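Local coordinates for glutaconate coenzyme a-transferase (Acidaminococcus fermentans, PDB 1POI), which catalyses, as the A subunit of the enzyme, the transfer of coenzyme A from acetyl-CoA to (R)-2-hydroxyglutarate and related acids such as glutaconate, at residues F151-N156 with K163-P168; V209-I214 with V237-Y242; V104-W109 with K194-D199; E37-G42 with E279-L284. One frame throughout, in Å; residues are numbered along the deposited sequence.

Contact 1: F151-N156 with K163-P168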
# COMPACT_ATOMS: atom_id res chain seq x y z
N PHE A 151 -1.28 -1.84 47.77
CA PHE A 151 0.05 -2.33 47.41
C PHE A 151 0.68 -2.98 48.64
O PHE A 151 0.10 -2.97 49.74
CB PHE A 151 0.93 -1.16 46.93
CG PHE A 151 1.44 -0.27 48.03
CD1 PHE A 151 0.64 0.74 48.55
CD2 PHE A 151 2.69 -0.48 48.58
CE1 PHE A 151 1.08 1.52 49.63
CE2 PHE A 151 3.14 0.29 49.66
CZ PHE A 151 2.34 1.29 50.18
N LYS A 152 1.88 -3.52 48.47
CA LYS A 152 2.61 -4.15 49.57
C LYS A 152 4.10 -3.99 49.30
O LYS A 152 4.55 -4.25 48.19
CB LYS A 152 2.25 -5.64 49.63
CG LYS A 152 1.54 -6.07 50.89
CD LYS A 152 0.66 -7.28 50.64
CE LYS A 152 0.28 -7.99 51.94
NZ LYS A 152 -0.37 -7.09 52.94
N TYR A 153 4.84 -3.44 50.26
CA TYR A 153 6.28 -3.28 50.09
C TYR A 153 6.93 -4.63 50.32
O TYR A 153 6.69 -5.27 51.34
CB TYR A 153 6.86 -2.30 51.12
CG TYR A 153 6.66 -0.85 50.78
CD1 TYR A 153 7.01 -0.35 49.53
CD2 TYR A 153 6.16 0.04 51.72
CE1 TYR A 153 6.86 0.99 49.23
CE2 TYR A 153 6.00 1.38 51.43
CZ TYR A 153 6.36 1.85 50.18
OH TYR A 153 6.21 3.19 49.89
N ILE A 154 7.76 -5.07 49.39
CA ILE A 154 8.39 -6.36 49.55
C ILE A 154 9.86 -6.22 49.25
O ILE A 154 10.24 -5.31 48.54
CB ILE A 154 7.77 -7.40 48.59
CG1 ILE A 154 8.07 -7.03 47.14
CG2 ILE A 154 6.27 -7.50 48.84
CD1 ILE A 154 7.76 -8.14 46.13
N ASP A 155 10.67 -7.11 49.81
CA ASP A 155 12.11 -7.11 49.59
C ASP A 155 12.38 -7.53 48.14
O ASP A 155 11.59 -8.24 47.53
CB ASP A 155 12.80 -8.13 50.50
CG ASP A 155 12.46 -7.94 51.98
OD1 ASP A 155 11.29 -8.19 52.36
OD2 ASP A 155 13.38 -7.59 52.78
N ASN A 156 13.49 -7.06 47.58
CA ASN A 156 13.86 -7.48 46.24
C ASN A 156 14.70 -8.75 46.51
O ASN A 156 15.80 -8.67 47.07
CB ASN A 156 14.68 -6.39 45.55
CG ASN A 156 15.11 -6.79 44.16
OD1 ASN A 156 14.97 -7.94 43.76
ND2 ASN A 156 15.65 -5.85 43.42
N LYS A 163 13.81 -2.81 48.66
CA LYS A 163 12.42 -3.23 48.59
C LYS A 163 11.76 -2.58 47.37
O LYS A 163 12.21 -1.52 46.90
CB LYS A 163 11.64 -2.85 49.86
CG LYS A 163 12.28 -3.33 51.16
CD LYS A 163 11.26 -3.50 52.29
CE LYS A 163 10.39 -4.75 52.08
NZ LYS A 163 9.62 -5.18 53.28
N VAL A 164 10.74 -3.25 46.85
CA VAL A 164 9.98 -2.78 45.70
C VAL A 164 8.49 -2.72 46.12
O VAL A 164 8.12 -3.21 47.19
CB VAL A 164 10.18 -3.72 44.44
CG1 VAL A 164 11.60 -4.26 44.40
CG2 VAL A 164 9.17 -4.87 44.41
N VAL A 165 7.66 -2.13 45.28
CA VAL A 165 6.24 -2.00 45.54
C VAL A 165 5.56 -3.08 44.73
O VAL A 165 5.78 -3.17 43.52
CB VAL A 165 5.73 -0.61 45.10
CG1 VAL A 165 4.21 -0.51 45.20
CG2 VAL A 165 6.37 0.47 45.95
N ALA A 166 4.82 -3.96 45.41
CA ALA A 166 4.12 -5.03 44.71
C ALA A 166 2.70 -4.55 44.53
O ALA A 166 2.12 -3.98 45.47
CB ALA A 166 4.17 -6.31 45.50
N VAL A 167 2.14 -4.79 43.35
CA VAL A 167 0.80 -4.32 43.03
C VAL A 167 -0.07 -5.47 42.51
O VAL A 167 0.36 -6.27 41.69
CB VAL A 167 0.90 -3.17 41.97
CG1 VAL A 167 -0.38 -2.96 41.27
CG2 VAL A 167 1.29 -1.89 42.64
N PRO A 168 -1.32 -5.54 42.97
CA PRO A 168 -2.21 -6.62 42.51
C PRO A 168 -2.55 -6.49 41.04
O PRO A 168 -2.91 -5.40 40.59
CB PRO A 168 -3.48 -6.39 43.35
CG PRO A 168 -2.99 -5.63 44.54
CD PRO A 168 -2.02 -4.67 43.93
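V165 sends its two methyls to two different rings: CG2 lies 3.4 Å from CE1 of Y153, and CG1 lies 3.7 Å from CD2 of F151. The two rings, F151 just before the strand and Y153 within it, also meet each other: F151 CE2 sits over the centre of the Y153 ring while Y153 CG comes to the edge of the F151 ring, an edge-to-face arrangement with the planes about 75° apart. With CG of F151 turned between its backbone N and carbonyl carbon (chi1 76°), the phenyl stands on the same face as Y153 and V165. Y153 OH bonds to T130 OG1 beyond the hairpin.

I154, V164 and A166 occupy the other face. I154 CG1 packs against V164 CG2 at 3.7 Å, and its CD1 reaches the methyl of A166; residues of strand 118-121 and P157 of a second copy of this protein cover this side. Between the faces, four backbone bonds pair K152 with A166 and I154 with V164, the shortest being V164 N to I154 O at 2.7 Å. This is an antiparallel hairpin.

At the loop end, the K163 chain bends at chi3 (74°) and lies alongside D155, bringing NZ to 3.6 Å from OD1 of D155. So long a salt bridge, between exposed residues, probably adds little beside the backbone bonds and the apolar packing on both faces.

Contact 2: V209-I214 with V237-Y242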
# COMPACT_ATOMS: atom_id res chain seq x y z
N VAL A 209 -15.81 -5.55 20.77
CA VAL A 209 -15.10 -4.67 19.84
C VAL A 209 -16.05 -3.87 18.93
O VAL A 209 -16.82 -4.45 18.14
CB VAL A 209 -14.07 -5.49 18.98
CG1 VAL A 209 -14.80 -6.50 18.10
CG2 VAL A 209 -13.22 -4.57 18.10
N THR A 210 -16.09 -2.55 19.10
CA THR A 210 -16.93 -1.74 18.19
C THR A 210 -15.95 -1.34 17.07
O THR A 210 -14.80 -0.96 17.36
CB THR A 210 -17.53 -0.48 18.84
OG1 THR A 210 -16.51 0.21 19.56
CG2 THR A 210 -18.66 -0.84 19.77
N CYS A 211 -16.39 -1.46 15.82
CA CYS A 211 -15.53 -1.14 14.70
C CYS A 211 -16.19 -0.27 13.60
O CYS A 211 -17.39 -0.33 13.38
CB CYS A 211 -15.04 -2.44 14.11
SG CYS A 211 -16.34 -3.31 13.32
N GLU A 212 -15.39 0.51 12.89
CA GLU A 212 -15.87 1.39 11.82
C GLU A 212 -16.36 0.58 10.67
O GLU A 212 -17.25 0.99 9.94
CB GLU A 212 -14.73 2.28 11.35
CG GLU A 212 -14.16 3.18 12.41
CD GLU A 212 -15.07 4.34 12.71
OE1 GLU A 212 -15.97 4.62 11.90
OE2 GLU A 212 -14.89 4.99 13.76
N GLU A 213 -15.68 -0.52 10.40
CA GLU A 213 -16.11 -1.40 9.33
C GLU A 213 -15.75 -2.84 9.60
O GLU A 213 -14.86 -3.13 10.39
CB GLU A 213 -15.53 -0.95 8.01
CG GLU A 213 -14.06 -0.67 8.06
CD GLU A 213 -13.53 -0.21 6.73
OE1 GLU A 213 -14.16 -0.53 5.69
OE2 GLU A 213 -12.47 0.47 6.74
N ILE A 214 -16.45 -3.71 8.90
CA ILE A 214 -16.30 -5.14 9.01
C ILE A 214 -15.90 -5.67 7.64
O ILE A 214 -16.54 -5.33 6.64
CB ILE A 214 -17.69 -5.79 9.44
CG1 ILE A 214 -18.08 -5.31 10.85
CG2 ILE A 214 -17.65 -7.32 9.34
CD1 ILE A 214 -19.37 -5.90 11.38
N VAL A 237 -18.59 -8.44 17.99
CA VAL A 237 -18.15 -7.49 16.96
C VAL A 237 -19.37 -6.66 16.58
O VAL A 237 -20.38 -7.21 16.15
CB VAL A 237 -17.61 -8.17 15.67
CG1 VAL A 237 -17.42 -7.14 14.59
CG2 VAL A 237 -16.29 -8.83 15.93
N VAL A 238 -19.26 -5.35 16.74
CA VAL A 238 -20.37 -4.44 16.42
C VAL A 238 -19.98 -3.32 15.43
O VAL A 238 -19.03 -2.58 15.67
CB VAL A 238 -20.92 -3.76 17.72
CG1 VAL A 238 -22.16 -2.96 17.41
CG2 VAL A 238 -21.19 -4.79 18.81
N LEU A 239 -20.72 -3.20 14.34
CA LEU A 239 -20.44 -2.15 13.34
C LEU A 239 -20.93 -0.81 13.88
O LEU A 239 -22.11 -0.62 14.07
CB LEU A 239 -21.14 -2.46 12.01
CG LEU A 239 -20.78 -1.60 10.79
CD1 LEU A 239 -19.28 -1.40 10.68
CD2 LEU A 239 -21.31 -2.23 9.50
N ALA A 240 -20.02 0.10 14.19
CA ALA A 240 -20.38 1.40 14.71
C ALA A 240 -19.53 2.54 14.15
O ALA A 240 -18.51 2.92 14.76
CB ALA A 240 -20.33 1.41 16.18
N PRO A 241 -19.91 3.08 12.96
CA PRO A 241 -19.24 4.18 12.25
C PRO A 241 -19.15 5.42 13.13
O PRO A 241 -20.15 5.87 13.65
CB PRO A 241 -20.16 4.42 11.07
CG PRO A 241 -20.59 3.03 10.73
CD PRO A 241 -20.93 2.47 12.09
N TYR A 242 -17.95 5.98 13.22
CA TYR A 242 -17.66 7.15 14.05
C TYR A 242 -17.98 6.84 15.49
O TYR A 242 -18.22 7.75 16.29
CB TYR A 242 -18.44 8.40 13.61
CG TYR A 242 -18.15 8.85 12.20
CD1 TYR A 242 -18.85 8.28 11.14
CD2 TYR A 242 -17.16 9.81 11.92
CE1 TYR A 242 -18.58 8.63 9.82
CE2 TYR A 242 -16.88 10.17 10.58
CZ TYR A 242 -17.61 9.56 9.54
OH TYR A 242 -17.38 9.82 8.20
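Backbone bonds set the pairing of V209-C211 with V237-L239. V238 N donates to V209 O at 3.0 Å, C211 N to V238 O at 2.9 Å, and A240 N to C211 O at 2.8 Å, all nearly straight. CA-H...O contacts fill in between, as from T210 CA to V238 O. The 26° between the strand directions and this alternation mark a parallel pair: the last two strands, 206-211 and 236-239, of the seven-stranded parallel sheet in the CoA-transferase domain.

Apolar contacts collect on the face carrying V209, C211, V237 and L239. V209 CG1 meets V237 CG2 at 3.5 Å, the two valines lying side by side. After the chain turns a corner at E212, I214 folds back so that CD1 touches both V237 CG1 and L239 CB.

The side-chain polar bond comes from E212, whose chain bends at chi2 (-75°) and brings OE1 to 2.7 Å from Y242 N, which meets it on the syn side but 23° out of the carboxylate plane. OE2 is held by Y253 OH and H178 NE2. A leucine in place of E212 would probably leave Y242 N without this acceptor, and the hydroxyl of Y253 and the imidazole of H178 without their shared partner.

Contact 3: V104-W109 with K194-D199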
# COMPACT_ATOMS: atom_id res chain seq x y z
N VAL A 104 1.93 2.77 36.47
CA VAL A 104 1.49 1.56 37.15
C VAL A 104 0.19 1.02 36.55
O VAL A 104 0.08 -0.18 36.35
CB VAL A 104 1.35 1.80 38.65
CG1 VAL A 104 0.66 0.63 39.34
CG2 VAL A 104 2.70 2.01 39.25
N ILE A 105 -0.76 1.89 36.22
CA ILE A 105 -2.01 1.44 35.62
C ILE A 105 -1.79 0.73 34.28
O ILE A 105 -2.36 -0.32 34.02
CB ILE A 105 -2.97 2.62 35.42
CG1 ILE A 105 -3.42 3.17 36.78
CG2 ILE A 105 -4.20 2.17 34.57
CD1 ILE A 105 -4.62 2.48 37.36
N TYR A 106 -1.01 1.33 33.39
CA TYR A 106 -0.77 0.69 32.09
C TYR A 106 0.02 -0.59 32.31
O TYR A 106 -0.18 -1.57 31.60
CB TYR A 106 -0.13 1.68 31.10
CG TYR A 106 -1.18 2.53 30.41
CD1 TYR A 106 -1.86 2.04 29.32
CD2 TYR A 106 -1.58 3.75 30.96
CE1 TYR A 106 -2.95 2.73 28.79
CE2 TYR A 106 -2.66 4.46 30.44
CZ TYR A 106 -3.35 3.94 29.36
OH TYR A 106 -4.47 4.58 28.87
N MET A 107 0.87 -0.62 33.33
CA MET A 107 1.60 -1.84 33.65
C MET A 107 0.60 -2.91 34.13
O MET A 107 0.49 -3.98 33.53
CB MET A 107 2.66 -1.60 34.75
CG MET A 107 3.78 -0.66 34.34
SD MET A 107 5.24 -1.35 33.52
CE MET A 107 4.57 -2.70 32.56
N MET A 108 -0.17 -2.59 35.18
CA MET A 108 -1.17 -3.50 35.73
C MET A 108 -1.94 -4.23 34.66
O MET A 108 -2.09 -5.45 34.70
CB MET A 108 -2.12 -2.74 36.66
CG MET A 108 -1.43 -2.25 37.93
SD MET A 108 -2.45 -1.24 39.00
CE MET A 108 -3.94 -2.11 38.99
N TRP A 109 -2.43 -3.49 33.68
CA TRP A 109 -3.17 -4.10 32.59
C TRP A 109 -2.21 -4.98 31.80
O TRP A 109 -2.56 -6.08 31.40
CB TRP A 109 -3.74 -3.01 31.68
CG TRP A 109 -5.10 -2.49 32.04
CD1 TRP A 109 -6.14 -3.21 32.54
CD2 TRP A 109 -5.61 -1.17 31.78
NE1 TRP A 109 -7.28 -2.43 32.59
CE2 TRP A 109 -6.98 -1.18 32.13
CE3 TRP A 109 -5.05 0.01 31.29
CZ2 TRP A 109 -7.80 -0.04 31.99
CZ3 TRP A 109 -5.87 1.14 31.15
CH2 TRP A 109 -7.22 1.10 31.50
N LYS A 194 -2.05 1.59 19.86
CA LYS A 194 -3.14 0.83 20.46
C LYS A 194 -3.46 1.20 21.90
O LYS A 194 -4.49 0.82 22.41
CB LYS A 194 -2.81 -0.66 20.44
CG LYS A 194 -2.93 -1.31 19.11
CD LYS A 194 -1.66 -1.27 18.30
CE LYS A 194 -2.08 -1.05 16.86
NZ LYS A 194 -1.07 -1.36 15.81
N PHE A 195 -2.55 1.90 22.57
CA PHE A 195 -2.76 2.23 23.98
C PHE A 195 -2.92 0.88 24.72
O PHE A 195 -2.25 -0.10 24.36
CB PHE A 195 -3.97 3.17 24.18
CG PHE A 195 -3.98 4.37 23.24
CD1 PHE A 195 -3.01 5.36 23.35
CD2 PHE A 195 -4.92 4.46 22.21
CE1 PHE A 195 -2.98 6.42 22.44
CE2 PHE A 195 -4.90 5.50 21.31
CZ PHE A 195 -3.93 6.48 21.42
N GLN A 196 -3.80 0.79 25.71
CA GLN A 196 -4.00 -0.46 26.44
C GLN A 196 -4.94 -1.42 25.73
O GLN A 196 -5.20 -2.51 26.21
CB GLN A 196 -4.59 -0.16 27.81
CG GLN A 196 -6.05 0.27 27.73
CD GLN A 196 -6.25 1.76 27.51
OE1 GLN A 196 -5.31 2.52 27.23
NE2 GLN A 196 -7.48 2.19 27.65
N ASP A 197 -5.40 -1.05 24.57
CA ASP A 197 -6.36 -1.87 23.87
C ASP A 197 -6.13 -3.35 23.67
O ASP A 197 -7.07 -4.12 23.85
CB ASP A 197 -6.77 -1.21 22.56
CG ASP A 197 -7.53 0.06 22.80
OD1 ASP A 197 -7.27 0.73 23.82
OD2 ASP A 197 -8.37 0.40 21.96
N VAL A 198 -4.91 -3.76 23.29
CA VAL A 198 -4.63 -5.19 23.06
C VAL A 198 -4.49 -5.98 24.38
O VAL A 198 -4.94 -7.13 24.50
CB VAL A 198 -3.40 -5.36 22.14
CG1 VAL A 198 -3.13 -6.83 21.86
CG2 VAL A 198 -3.65 -4.65 20.82
N ASP A 199 -3.90 -5.33 25.39
CA ASP A 199 -3.73 -5.91 26.71
C ASP A 199 -5.10 -6.26 27.30
O ASP A 199 -5.36 -7.40 27.64
CB ASP A 199 -3.07 -4.89 27.65
CG ASP A 199 -1.55 -4.85 27.53
OD1 ASP A 199 -0.92 -5.74 26.90
OD2 ASP A 199 -0.98 -3.92 28.13
O HOH W 1 -1.18 -1.34 29.18
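Y106 and W109, three residues apart on one side of helix 102-114, face Q196 and D199; the CA atoms of W109 and D199 are 6.2 Å apart. The second segment makes a type II' beta turn from K194 to D197, closed by D197 N to K194 O, and leads into the weakly bonded start of helix 197-203.

Q196 lies against both rings, its CG over the face of W109 and its CB near CE1 of Y106. CG stands 3.9 Å from the centroid of the six-membered ring of W109, 28° off the normal, as a CH-pi contact, and the amide is only 8° from parallel with the indole. A bend at chi2 (-87°) turns the amide so that OE1 accepts from Y106 OH at 2.8 Å, although the position of OE1 is less certain. NE2 of Q196 bonds to the carbonyls of L22 and G24.

A water bridges the helix backbone and the D199 carboxylate, donating to Y106 O at 2.6 Å and to D199 OD2 at 2.8 Å; D199 OD1 pairs with a basic side chain of another protein's chain. Such helix-to-turn packing, buried beside strand 46-49, belongs to the layered alpha/beta architecture of the CoA-transferase domain.

Contact 4: E37-G42 with E279-L284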
# COMPACT_ATOMS: atom_id res chain seq x y z
N GLU A 37 -24.60 2.97 25.33
CA GLU A 37 -25.51 1.86 25.59
C GLU A 37 -25.40 1.36 27.05
O GLU A 37 -26.40 0.97 27.66
CB GLU A 37 -25.25 0.73 24.60
CG GLU A 37 -26.35 -0.30 24.58
CD GLU A 37 -27.58 0.10 23.77
OE1 GLU A 37 -27.53 1.13 23.04
OE2 GLU A 37 -28.59 -0.64 23.82
N ILE A 38 -24.20 1.38 27.60
CA ILE A 38 -24.02 0.98 28.98
C ILE A 38 -24.97 1.87 29.80
O ILE A 38 -25.86 1.37 30.49
CB ILE A 38 -22.55 1.16 29.42
CG1 ILE A 38 -21.71 -0.02 28.91
CG2 ILE A 38 -22.44 1.32 30.91
CD1 ILE A 38 -20.19 0.15 29.12
N LEU A 39 -24.85 3.18 29.65
CA LEU A 39 -25.73 4.12 30.37
C LEU A 39 -27.21 3.87 30.07
O LEU A 39 -28.03 3.69 30.98
CB LEU A 39 -25.41 5.56 29.99
CG LEU A 39 -24.17 6.15 30.62
CD1 LEU A 39 -24.04 7.58 30.21
CD2 LEU A 39 -24.29 6.05 32.12
N ARG A 40 -27.52 3.87 28.79
CA ARG A 40 -28.87 3.67 28.30
C ARG A 40 -29.48 2.38 28.85
O ARG A 40 -30.69 2.25 28.90
CB ARG A 40 -28.85 3.64 26.76
CG ARG A 40 -30.17 3.89 26.06
CD ARG A 40 -30.02 3.88 24.55
NE ARG A 40 -29.21 5.02 24.12
CZ ARG A 40 -28.24 4.96 23.21
NH1 ARG A 40 -27.95 3.81 22.62
NH2 ARG A 40 -27.53 6.04 22.93
N GLN A 41 -28.65 1.43 29.27
CA GLN A 41 -29.19 0.17 29.77
C GLN A 41 -29.35 0.04 31.28
O GLN A 41 -29.78 -0.99 31.79
CB GLN A 41 -28.43 -1.01 29.17
CG GLN A 41 -28.82 -1.29 27.73
CD GLN A 41 -28.35 -2.63 27.27
OE1 GLN A 41 -28.36 -3.59 28.03
NE2 GLN A 41 -27.92 -2.72 26.02
N GLY A 42 -29.05 1.11 32.01
CA GLY A 42 -29.19 1.06 33.44
C GLY A 42 -28.09 0.22 34.06
O GLY A 42 -28.20 -0.19 35.22
N GLU A 279 -30.85 14.27 26.23
CA GLU A 279 -30.91 14.55 24.80
C GLU A 279 -30.04 13.66 23.93
O GLU A 279 -30.52 13.08 22.95
CB GLU A 279 -30.53 16.00 24.56
CG GLU A 279 -30.44 16.39 23.10
CD GLU A 279 -29.88 17.79 22.92
OE1 GLU A 279 -29.35 18.34 23.90
OE2 GLU A 279 -29.98 18.33 21.80
N TRP A 280 -28.76 13.58 24.27
CA TRP A 280 -27.79 12.78 23.50
C TRP A 280 -27.76 11.26 23.76
O TRP A 280 -27.51 10.47 22.84
CB TRP A 280 -26.39 13.38 23.65
CG TRP A 280 -26.28 14.71 22.99
CD1 TRP A 280 -26.38 15.93 23.58
CD2 TRP A 280 -26.16 14.96 21.58
NE1 TRP A 280 -26.37 16.92 22.63
CE2 TRP A 280 -26.23 16.35 21.40
CE3 TRP A 280 -26.00 14.13 20.46
CZ2 TRP A 280 -26.15 16.94 20.14
CZ3 TRP A 280 -25.93 14.72 19.20
CH2 TRP A 280 -26.00 16.12 19.06
N VAL A 281 -28.02 10.87 25.01
CA VAL A 281 -28.01 9.46 25.39
C VAL A 281 -29.38 8.79 25.51
O VAL A 281 -29.82 8.04 24.62
CB VAL A 281 -27.27 9.27 26.71
CG1 VAL A 281 -27.12 7.80 27.02
CG2 VAL A 281 -25.91 9.96 26.66
N PHE A 282 -30.08 9.13 26.59
CA PHE A 282 -31.36 8.51 26.90
C PHE A 282 -32.47 8.68 25.90
O PHE A 282 -33.26 7.76 25.70
CB PHE A 282 -31.77 8.92 28.30
CG PHE A 282 -30.70 8.66 29.33
CD1 PHE A 282 -30.28 7.36 29.62
CD2 PHE A 282 -30.07 9.73 29.99
CE1 PHE A 282 -29.26 7.12 30.52
CE2 PHE A 282 -29.03 9.49 30.91
CZ PHE A 282 -28.62 8.19 31.17
N ASP A 283 -32.52 9.83 25.23
CA ASP A 283 -33.56 10.05 24.24
C ASP A 283 -33.36 9.38 22.89
O ASP A 283 -34.32 9.24 22.14
CB ASP A 283 -33.82 11.55 24.05
CG ASP A 283 -34.82 12.11 25.06
OD1 ASP A 283 -35.72 11.36 25.53
OD2 ASP A 283 -34.71 13.31 25.38
N LEU A 284 -32.14 8.92 22.59
CA LEU A 284 -31.88 8.29 21.29
C LEU A 284 -31.94 6.76 21.34
O LEU A 284 -31.30 6.15 22.18
CB LEU A 284 -30.53 8.75 20.75
CG LEU A 284 -30.31 10.27 20.84
CD1 LEU A 284 -28.95 10.64 20.30
CD2 LEU A 284 -31.38 10.97 20.05
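The guanidinium of R40 meets two carbonyls differently: L284 O lies over one face, 3.0 Å above the plane, whereas V281 O is at the edge. The edge approach makes the bond, NE to V281 O at 3.1 Å with an N-H...O angle of 158°; NH2 adds a weak one to the same oxygen. L284 O, equally near NE, has too poor an angle. The F282 ring takes L39 O at its edge, in plane and 3.7 Å from CE1, with V281 CG1 over one face toward the rim.

Apolar contact is slight: L39 CB touches V281 CG1 at 4.1 Å and also F282 CE1. R40 reaches across because CG runs anti to N (chi1 -161°) before the chain bends at chi3. NH1 also pairs with E37 OE1 at 2.7 Å, a salt bridge within helix 32-40 whose hydrogen bond is weak.

A methionine in place of R40 would probably leave V281 O without its cross-helix donor and E37 OE1 without its arginine partner, K7 remaining at OE2.

V281 O accepts R40 NE and L284 N from opposite faces of its plane. The arginine's charge, near two carbonyls at the end of helix 270-282, is likely to be favourable there.

Contact 4 closes the longest loop, joining helix 32-40 to helix 270-282 and enclosing the other three along the chain. Contact 1 is nested inside contact 3, and contact 2 follows both. Contacts 1 and 3 touch, with V167 CG1 3.5 Å from M108 SD, so the hairpin's strand 162-168 rests directly on helix 102-114. Helix 197-203 of contact 3 is followed by strand 206-211 of contact 2, yet the nearest atoms of the two contacts stay about 8 Å apart. Contacts 1 and 2 lie on opposite sides of the chain's centre, their centres 41 Å apart. The set thus spans the subunit from peripheral hairpin to sheet edge, and helix 270-282 ties the C-terminal part back to an early helix.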